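PDB 6JWS: 7,8-dihydro-6-hydroxymethylpterin pyrophosphokinase-dihydropteroate synthase from Plasmodium falciparum, which probably catalyses two successive steps of folate biosynthesis, ATP-dependent diphosphorylation of 6-hydroxymethyl-7,8-dihydropterin and condensation of the resulting diphosphate with 4-aminobenzoate to 7,8-dihydropteroate. Local coordinates for residues 42-47 / 90-95; 218-223 / 315-320; 374-379 / 571-576. The protein carries 1 engineered substitution. All coordinates share one frame; numbering follows the deposited sequence.

Contact 1 (42-47 / 90-95). With CA (calcium ion), chain L.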
# COMPACT_ATOMS: atom_id res chain seq x y z
N GLU B 42 28.66 1.79 33.36
CA GLU B 42 28.88 3.23 33.52
C GLU B 42 29.50 3.52 34.89
O GLU B 42 30.30 4.44 35.01
CB GLU B 42 27.56 4.00 33.57
CG GLU B 42 27.26 4.91 32.39
CD GLU B 42 28.27 5.93 31.91
OE1 GLU B 42 29.02 6.50 32.74
OE2 GLU B 42 28.29 6.19 30.70
N LYS B 43 29.05 2.77 35.91
CA LYS B 43 29.46 2.96 37.30
C LYS B 43 30.89 2.47 37.54
O LYS B 43 31.71 3.21 38.06
CB LYS B 43 28.45 2.26 38.22
CG LYS B 43 28.62 2.52 39.71
CD LYS B 43 27.51 1.87 40.53
CE LYS B 43 27.56 2.19 42.01
NZ LYS B 43 27.69 3.64 42.26
N TYR B 44 31.19 1.24 37.09
CA TYR B 44 32.39 0.53 37.51
C TYR B 44 33.48 0.49 36.45
O TYR B 44 34.60 0.10 36.77
CB TYR B 44 32.05 -0.89 37.99
CG TYR B 44 31.23 -0.98 39.25
CD1 TYR B 44 31.51 -0.18 40.36
CD2 TYR B 44 30.20 -1.89 39.36
CE1 TYR B 44 30.76 -0.28 41.52
CE2 TYR B 44 29.44 -2.01 40.52
CZ TYR B 44 29.73 -1.20 41.61
OH TYR B 44 28.99 -1.32 42.75
N LEU B 45 33.20 0.89 35.20
CA LEU B 45 34.18 0.67 34.14
C LEU B 45 34.63 1.96 33.46
O LEU B 45 35.74 2.01 32.95
CB LEU B 45 33.64 -0.32 33.10
CG LEU B 45 33.48 -1.75 33.59
CD1 LEU B 45 33.00 -2.65 32.45
CD2 LEU B 45 34.80 -2.26 34.16
N GLY B 46 33.78 2.98 33.40
CA GLY B 46 34.16 4.19 32.68
C GLY B 46 32.96 4.90 32.06
O GLY B 46 31.89 5.00 32.66
N LYS B 47 33.14 5.40 30.84
CA LYS B 47 32.07 6.12 30.19
C LYS B 47 31.60 5.41 28.91
O LYS B 47 32.39 5.24 27.97
CB LYS B 47 32.51 7.55 29.87
CG LYS B 47 31.39 8.36 29.25
CD LYS B 47 31.69 9.79 28.93
CE LYS B 47 30.36 10.52 28.93
NZ LYS B 47 30.38 11.62 27.95
N GLN B 90 19.92 -0.36 45.00
CA GLN B 90 19.83 0.53 46.14
C GLN B 90 21.06 0.40 47.04
O GLN B 90 21.44 1.36 47.70
CB GLN B 90 18.52 0.33 46.91
CG GLN B 90 17.32 1.03 46.29
CD GLN B 90 16.23 1.33 47.29
OE1 GLN B 90 15.74 2.45 47.38
NE2 GLN B 90 15.84 0.33 48.05
N ASN B 91 21.68 -0.79 47.05
CA ASN B 91 22.78 -1.10 47.95
C ASN B 91 23.99 -1.59 47.15
O ASN B 91 24.31 -2.77 47.17
CB ASN B 91 22.38 -2.13 49.02
CG ASN B 91 21.16 -1.74 49.82
OD1 ASN B 91 20.08 -2.29 49.60
ND2 ASN B 91 21.31 -0.80 50.73
N LEU B 92 24.64 -0.66 46.45
CA LEU B 92 25.81 -1.01 45.66
C LEU B 92 27.03 -0.35 46.28
O LEU B 92 26.92 0.73 46.86
CB LEU B 92 25.64 -0.49 44.22
CG LEU B 92 24.71 -1.27 43.29
CD1 LEU B 92 24.48 -0.48 42.01
CD2 LEU B 92 25.28 -2.64 42.97
N GLU B 93 28.19 -0.99 46.10
CA GLU B 93 29.45 -0.44 46.55
C GLU B 93 29.82 0.72 45.64
O GLU B 93 29.75 0.58 44.42
CB GLU B 93 30.55 -1.50 46.51
CG GLU B 93 30.37 -2.61 47.53
CD GLU B 93 30.95 -3.94 47.08
OE1 GLU B 93 30.92 -4.21 45.86
OE2 GLU B 93 31.43 -4.71 47.95
N GLU B 94 30.21 1.84 46.24
CA GLU B 94 30.65 3.01 45.49
C GLU B 94 31.88 2.64 44.66
O GLU B 94 32.64 1.76 45.03
CB GLU B 94 30.91 4.19 46.43
CG GLU B 94 29.65 4.91 46.89
CD GLU B 94 29.14 6.04 45.99
OE1 GLU B 94 29.75 6.27 44.92
OE2 GLU B 94 28.14 6.69 46.37
N SER B 95 32.02 3.31 43.51
CA SER B 95 33.20 3.19 42.66
C SER B 95 34.33 4.00 43.29
O SER B 95 34.08 4.84 44.16
CB SER B 95 32.90 3.66 41.26
OG SER B 95 34.06 3.68 40.45
CA CA L . 30.91 6.48 34.38
O HOH W 1 29.97 4.79 42.45
O HOH W 2 34.79 1.43 39.46
O HOH W 3 32.36 7.69 33.38
O HOH W 4 32.68 6.49 36.05
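Tyr44, at the end of helix 30-44, plants its hydroxyl on the backbone of Glu93, and this is the tight part of the contact. Tyr44 OH donates to Glu93 O at 2.6 Å, landing on a lone pair in the carbonyl plane with a C=O...O angle of 136°. The acceptor lies at the ring edge, while Lys43 CG covers part of one face. Leu92 closes in beside the hydroxyl, its CB 3.8 Å from Tyr44 OH, and Ile187 and Leu190 of helix 177-190 also pack against Tyr44.

Toward solvent things are looser. The extended chain of Lys43, with CG anti to the backbone N (chi1 -172°), carries CE out to Leu92 CB at 4.0 Å. Only the last torsion bends, and NZ stays 4.3 Å from Glu94 OE1, too far for a salt bridge. Water 1 fills in: it accepts from Lys43 NZ at 2.6 Å and from Ser95 N at 2.7 Å, and donates to Glu94 OE1 at 2.9 Å. Ser95 OG is bonded chiefly to Tyr97 N, and water 2 joins it to Tyr44 O.

Just behind, a calcium ion is held by Glu42 O, Glu42 OE1, Gly46 O, two waters and Glu99, farther along the same loop. Gly46 has backbone angles that call for glycine. The chemistry therefore implies a loop pinned by one short phenol bond and by a water that bridges an ammonium, a carboxylate and a backbone N-H, the opposite charges probably adding a weak attraction, with the calcium tying the same helix end to Glu99.

Contact 2 (218-223 / 315-320). With ATP (adenosine-5'-triphosphate), chain J.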
# COMPACT_ATOMS: atom_id res chain seq x y z
N THR B 218 46.05 -7.53 20.29
CA THR B 218 45.80 -8.89 19.86
C THR B 218 46.35 -9.83 20.92
O THR B 218 47.57 -9.98 21.04
CB THR B 218 46.50 -9.17 18.52
OG1 THR B 218 46.20 -8.14 17.58
CG2 THR B 218 46.14 -10.52 17.94
N ILE B 219 45.46 -10.47 21.68
CA ILE B 219 45.82 -11.26 22.84
C ILE B 219 45.12 -12.62 22.77
O ILE B 219 43.96 -12.68 22.40
CB ILE B 219 45.42 -10.50 24.12
CG1 ILE B 219 46.35 -9.30 24.37
CG2 ILE B 219 45.34 -11.42 25.33
CD1 ILE B 219 45.69 -8.16 25.08
N PHE B 220 45.86 -13.68 23.14
CA PHE B 220 45.27 -14.98 23.46
C PHE B 220 46.07 -15.61 24.60
O PHE B 220 47.22 -16.00 24.41
CB PHE B 220 45.17 -15.89 22.23
CG PHE B 220 44.13 -16.98 22.34
CD1 PHE B 220 44.39 -18.15 23.04
CD2 PHE B 220 42.87 -16.82 21.78
CE1 PHE B 220 43.42 -19.14 23.16
CE2 PHE B 220 41.90 -17.81 21.90
CZ PHE B 220 42.17 -18.97 22.59
N MET B 221 45.45 -15.69 25.78
CA MET B 221 46.12 -16.20 26.97
C MET B 221 45.45 -17.52 27.36
O MET B 221 44.29 -17.52 27.77
CB MET B 221 46.01 -15.21 28.13
CG MET B 221 46.97 -14.03 28.01
SD MET B 221 46.82 -12.80 29.36
CE MET B 221 46.96 -13.84 30.82
N LYS B 222 46.21 -18.62 27.25
CA LYS B 222 45.64 -19.95 27.07
C LYS B 222 45.17 -20.57 28.39
O LYS B 222 44.17 -21.28 28.40
CB LYS B 222 46.61 -20.87 26.32
CG LYS B 222 46.47 -20.86 24.80
CD LYS B 222 47.48 -21.74 24.08
CE LYS B 222 48.88 -21.15 24.07
NZ LYS B 222 49.75 -21.81 23.07
N ASN B 223 45.91 -20.33 29.48
CA ASN B 223 45.50 -20.90 30.75
C ASN B 223 45.71 -19.89 31.88
O ASN B 223 46.80 -19.35 32.05
CB ASN B 223 46.10 -22.28 31.03
CG ASN B 223 45.06 -23.39 30.98
OD1 ASN B 223 45.38 -24.55 31.21
ND2 ASN B 223 43.82 -23.04 30.68
N PHE B 315 40.48 -18.35 30.01
CA PHE B 315 41.39 -17.77 29.04
C PHE B 315 40.90 -16.37 28.66
O PHE B 315 39.79 -15.99 29.01
CB PHE B 315 41.57 -18.69 27.83
CG PHE B 315 40.38 -18.81 26.91
CD1 PHE B 315 39.31 -19.62 27.24
CD2 PHE B 315 40.33 -18.10 25.72
CE1 PHE B 315 38.21 -19.72 26.39
CE2 PHE B 315 39.24 -18.20 24.87
CZ PHE B 315 38.18 -19.01 25.21
N LEU B 316 41.76 -15.61 27.98
CA LEU B 316 41.38 -14.31 27.46
C LEU B 316 41.68 -14.22 25.97
O LEU B 316 42.83 -14.36 25.56
CB LEU B 316 42.12 -13.20 28.22
CG LEU B 316 41.72 -11.78 27.83
CD1 LEU B 316 40.26 -11.51 28.21
CD2 LEU B 316 42.64 -10.75 28.47
N SER B 317 40.65 -13.94 25.17
CA SER B 317 40.83 -13.72 23.75
C SER B 317 40.42 -12.30 23.38
O SER B 317 39.25 -11.93 23.52
CB SER B 317 40.08 -14.75 22.93
OG SER B 317 40.39 -14.61 21.55
N ILE B 318 41.38 -11.50 22.91
CA ILE B 318 41.07 -10.20 22.34
C ILE B 318 41.67 -10.14 20.94
O ILE B 318 42.88 -10.27 20.79
CB ILE B 318 41.59 -9.04 23.21
CG1 ILE B 318 41.18 -9.15 24.68
CG2 ILE B 318 41.19 -7.70 22.59
CD1 ILE B 318 39.78 -8.69 24.99
N PRO B 319 40.88 -9.86 19.88
CA PRO B 319 39.43 -9.74 19.97
C PRO B 319 38.74 -11.03 20.42
O PRO B 319 39.32 -12.11 20.35
CB PRO B 319 39.03 -9.44 18.52
CG PRO B 319 40.23 -8.73 17.96
CD PRO B 319 41.39 -9.51 18.54
N HIS B 320 37.51 -10.90 20.90
CA HIS B 320 36.73 -12.07 21.26
C HIS B 320 36.77 -13.08 20.11
O HIS B 320 36.85 -12.71 18.93
CB HIS B 320 35.32 -11.65 21.69
CG HIS B 320 34.49 -12.75 22.24
ND1 HIS B 320 33.77 -13.61 21.43
CD2 HIS B 320 34.22 -13.13 23.51
CE1 HIS B 320 33.10 -14.47 22.18
NE2 HIS B 320 33.36 -14.19 23.45
PG ATP J . 32.79 -16.59 25.52
O1G ATP J . 31.76 -16.60 24.42
O2G ATP J . 34.19 -16.93 25.03
O3G ATP J . 32.76 -15.30 26.31
PB ATP J . 31.07 -18.68 26.82
O1B ATP J . 31.48 -19.95 27.48
O2B ATP J . 30.19 -18.74 25.60
O3B ATP J . 32.38 -17.81 26.53
PA ATP J . 30.85 -16.97 29.18
O1A ATP J . 30.98 -15.52 28.83
O2A ATP J . 30.01 -17.34 30.36
O3A ATP J . 30.33 -17.77 27.90
O5' ATP J . 32.32 -17.61 29.36
C5' ATP J . 33.47 -16.76 29.11
C4' ATP J . 34.72 -17.61 29.11
O4' ATP J . 35.54 -17.27 27.96
C3' ATP J . 35.62 -17.42 30.33
O3' ATP J . 36.22 -18.67 30.65
C2' ATP J . 36.60 -16.34 29.85
O2' ATP J . 37.87 -16.37 30.45
C1' ATP J . 36.75 -16.69 28.38
N9 ATP J . 37.06 -15.53 27.54
C8 ATP J . 38.10 -15.44 26.65
N7 ATP J . 38.13 -14.28 26.03
C5 ATP J . 37.04 -13.59 26.54
C6 ATP J . 36.52 -12.31 26.26
N6 ATP J . 37.08 -11.47 25.39
N1 ATP J . 35.41 -11.91 26.94
C2 ATP J . 34.87 -12.76 27.83
N3 ATP J . 35.27 -13.99 28.16
C4 ATP J . 36.37 -14.35 27.47
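The rings of Phe220 and Phe315 lie side by side, tipped 30° from each other and slid well apart, centroids 5.4 Å apart, so the two barely overlap and meet mainly through Phe220 CZ and Phe315 CD2. Over one face of Phe315 comes the adenine of ATP, whose C8 sits 3.5 Å above the plane and off toward the rim. On another flank of Phe220, Ser317 OG comes obliquely to CD2 at 3.3 Å, while Lys222 CG lies at the ring edge. At the edge of the His320 ring is the gamma-phosphate, with NE2 3.1 Å from ATP O1G.

The first torsion of Phe315, chi1 71°, sets CG between the backbone N and the carbonyl carbon and turns the ring face to the base.

Strands 219-221 and 316-318 form a two-stranded antiparallel sheet. Ile219 with Ile318 and Met221 with Leu316 are hydrogen-bonded pairs, each joined by two backbone bonds, and Phe220 with Ser317 is the non-hydrogen-bonded pair between them. Phe220 and Ser317 point to one face, against helix 129-148. Ile219, Met221, Leu316 and Ile318 point to the other, where Ile219 CG2 meets Leu316 CD2 at 4.2 Å and helix 177-190 packs on top. Ser317 OG is turned to Pro319 O, which follows a cis peptide bond.

Since the alternate backbone groups of 316-318 face away from strand 219-221, Ser317 N donates to ATP N7 at 2.7 Å and ATP N6 donates to Ser317 O at 2.9 Å. The base is thus read by main-chain atoms, as if it were one more strand, consistent with strand 219-221 fixing the position of that edge.

Contact 3 (374-379 / 571-576). With PT1 (pteroic acid), chain I.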
# COMPACT_ATOMS: atom_id res chain seq x y z
N ARG B 374 15.86 -5.91 14.67
CA ARG B 374 16.16 -4.64 15.32
C ARG B 374 15.04 -4.26 16.29
O ARG B 374 13.85 -4.30 15.96
CB ARG B 374 16.46 -3.58 14.25
CG ARG B 374 16.88 -2.22 14.81
CD ARG B 374 18.25 -1.85 14.27
NE ARG B 374 18.15 -1.35 12.94
CZ ARG B 374 19.03 -1.52 11.97
NH1 ARG B 374 20.13 -2.22 12.17
NH2 ARG B 374 18.76 -1.00 10.79
N ILE B 375 15.44 -3.85 17.51
CA ILE B 375 14.49 -3.47 18.54
C ILE B 375 14.69 -2.00 18.91
O ILE B 375 15.82 -1.54 19.01
CB ILE B 375 14.70 -4.38 19.76
CG1 ILE B 375 14.15 -5.79 19.52
CG2 ILE B 375 14.12 -3.76 21.02
CD1 ILE B 375 14.67 -6.82 20.52
N TYR B 376 13.58 -1.29 19.19
CA TYR B 376 13.67 0.02 19.85
C TYR B 376 12.86 -0.02 21.15
O TYR B 376 12.03 -0.92 21.32
CB TYR B 376 13.23 1.15 18.91
CG TYR B 376 11.75 1.20 18.64
CD1 TYR B 376 11.19 0.36 17.69
CD2 TYR B 376 10.89 2.06 19.32
CE1 TYR B 376 9.84 0.39 17.39
CE2 TYR B 376 9.53 2.09 19.04
CZ TYR B 376 9.00 1.25 18.07
OH TYR B 376 7.67 1.22 17.74
N VAL B 377 13.09 0.95 22.06
CA VAL B 377 12.38 0.93 23.34
C VAL B 377 11.69 2.27 23.60
O VAL B 377 12.31 3.33 23.52
CB VAL B 377 13.30 0.51 24.51
CG1 VAL B 377 12.58 0.56 25.85
CG2 VAL B 377 13.88 -0.87 24.29
N LEU B 378 10.38 2.22 23.87
CA LEU B 378 9.62 3.43 24.17
C LEU B 378 9.64 3.71 25.67
O LEU B 378 9.77 4.85 26.10
CB LEU B 378 8.18 3.25 23.69
CG LEU B 378 7.99 3.31 22.18
CD1 LEU B 378 6.57 2.95 21.79
CD2 LEU B 378 8.38 4.69 21.65
N LYS B 379 9.44 2.65 26.46
CA LYS B 379 9.36 2.81 27.90
C LYS B 379 10.28 1.79 28.57
O LYS B 379 11.44 2.10 28.86
CB LYS B 379 7.90 2.77 28.36
CG LYS B 379 7.67 3.07 29.84
CD LYS B 379 6.25 2.78 30.33
CE LYS B 379 6.17 2.74 31.85
NZ LYS B 379 4.78 2.94 32.35
N ARG B 571 16.89 3.97 21.98
CA ARG B 571 15.91 4.80 22.69
C ARG B 571 15.70 6.15 21.99
O ARG B 571 15.04 7.02 22.54
CB ARG B 571 16.30 5.02 24.15
CG ARG B 571 15.94 3.86 25.08
CD ARG B 571 16.22 4.18 26.54
NE ARG B 571 15.75 3.15 27.44
CZ ARG B 571 14.51 3.05 27.92
NH1 ARG B 571 13.59 3.93 27.56
NH2 ARG B 571 14.21 2.06 28.75
N ILE B 572 16.24 6.31 20.78
CA ILE B 572 16.20 7.59 20.10
C ILE B 572 15.34 7.45 18.85
O ILE B 572 15.62 6.59 18.02
CB ILE B 572 17.63 8.03 19.71
CG1 ILE B 572 18.51 8.16 20.97
CG2 ILE B 572 17.62 9.30 18.88
CD1 ILE B 572 19.99 8.26 20.69
N LEU B 573 14.32 8.30 18.71
CA LEU B 573 13.42 8.24 17.57
C LEU B 573 13.59 9.50 16.74
O LEU B 573 13.98 10.54 17.28
CB LEU B 573 12.00 8.10 18.12
CG LEU B 573 11.82 6.86 19.01
CD1 LEU B 573 11.58 7.27 20.45
CD2 LEU B 573 10.65 6.03 18.51
N PHE B 574 13.36 9.37 15.42
CA PHE B 574 13.55 10.45 14.47
C PHE B 574 12.20 11.00 14.05
O PHE B 574 11.24 10.24 13.89
CB PHE B 574 14.18 9.94 13.17
CG PHE B 574 15.63 9.53 13.25
CD1 PHE B 574 16.05 8.60 14.19
CD2 PHE B 574 16.55 9.98 12.34
CE1 PHE B 574 17.39 8.22 14.24
CE2 PHE B 574 17.89 9.64 12.40
CZ PHE B 574 18.31 8.76 13.36
N ASP B 575 12.17 12.32 13.82
CA ASP B 575 10.97 12.99 13.34
C ASP B 575 11.41 14.07 12.34
O ASP B 575 12.21 14.94 12.68
CB ASP B 575 10.11 13.50 14.51
CG ASP B 575 8.80 14.14 14.08
OD1 ASP B 575 8.63 14.39 12.87
OD2 ASP B 575 7.92 14.33 14.95
N ILE B 576 10.86 14.02 11.13
CA ILE B 576 11.27 14.88 10.01
C ILE B 576 10.67 16.28 10.16
O ILE B 576 11.05 17.19 9.43
CB ILE B 576 10.78 14.25 8.70
CG1 ILE B 576 9.33 13.79 8.92
CG2 ILE B 576 11.68 13.08 8.34
CD1 ILE B 576 8.53 13.75 7.70
C2 PT1 I . 5.43 17.13 15.26
C3 PT1 I . 4.79 18.12 16.13
C5 PT1 I . 5.17 18.09 17.55
N6 PT1 I . 3.89 19.03 15.68
C7 PT1 I . 6.66 16.27 17.09
N9 PT1 I . 6.08 17.16 17.96
C10 PT1 I . 3.37 19.94 16.55
N11 PT1 I . 7.60 15.35 17.54
C12 PT1 I . 3.75 19.93 17.89
C21 PT1 I . 1.16 23.28 10.05
O22 PT1 I . -0.08 23.31 9.83
O1 PT1 I . 5.13 17.11 13.96
N4 PT1 I . 6.32 16.25 15.78
N8 PT1 I . 4.62 19.00 18.36
C13 PT1 I . 2.41 20.97 16.03
N14 PT1 I . 3.17 21.94 15.19
C15 PT1 I . 2.71 22.27 13.96
C16 PT1 I . 3.62 22.60 12.93
C17 PT1 I . 1.29 22.30 13.75
C18 PT1 I . 3.10 22.93 11.65
C19 PT1 I . 0.80 22.65 12.47
C20 PT1 I . 1.70 22.94 11.42
O23 PT1 I . 1.96 23.53 9.12
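Val377 and Arg571 bring the two backbones together at one point, their CA atoms 5.3 Å apart; from there the segments diverge and form no strand pairing with each other. Segment 374-379 belongs to strand 372-377 and the loop that follows, while 571-576 runs off along strand 572-575 toward the bound pteroic acid. Just ahead of Arg571, Tyr570 shares a backbone hydrogen bond with Val377.

The arginine does most of the work. Its chain is stretched from CG to NE and carries the guanidinium across Val377, whose CG1 lies 3.5 Å above one face, toward the rim. Lys379 O comes in at the edge, close to the plane, and takes a hydrogen bond from Arg571 NH2 at 2.8 Å (N-H...O 150°) and a weak one from NH1 at 3.1 Å. Other N-H groups are engaged too: NE makes a salt bridge to Glu35 and NH1 also bonds to Ser525. Held from several sides, the flat group has little freedom to turn, and its buried charge is probably balanced by Glu35.

Alongside is a small apolar cluster. Leu573 CD2 touches Tyr376 CD2 at 4.1 Å and Leu378 CD2 at 4.1 Å, each pair crossing at about a right angle, and Leu378 CD2 also sits in plane at the tyrosine ring edge.

At the far end of the strand, Asp575 OD2 accepts a hydrogen bond from pteroic acid N11 at 2.8 Å. A pterin-binding aspartate at the C-terminal end of a barrel strand is characteristic of the dihydropteroate synthase TIM barrel, whose sixth strand begins here against the pyrophosphokinase sheet.

The three contacts follow one another along the chain without overlapping. Contact 1 and contact 2 both belong to the pyrophosphokinase part, centres about 26 Å apart; contact 1 lies where helix 30-44 passes into strand 46-57 of the main sheet, contact 2 in a separate sheet of two strands. Contact 3 lies about 27 Å from contact 1 and about 36 Å from contact 2, measured between centres. Strand 46-57 of contact 1 and strand 372-377 of contact 3 are neighbours in the six-stranded antiparallel sheet, so the first half's sheet reaches directly to barrel strand 572-575. Two enzymes in one chain thus meet at contact 3, with ATP and pteroic acid in separate pockets.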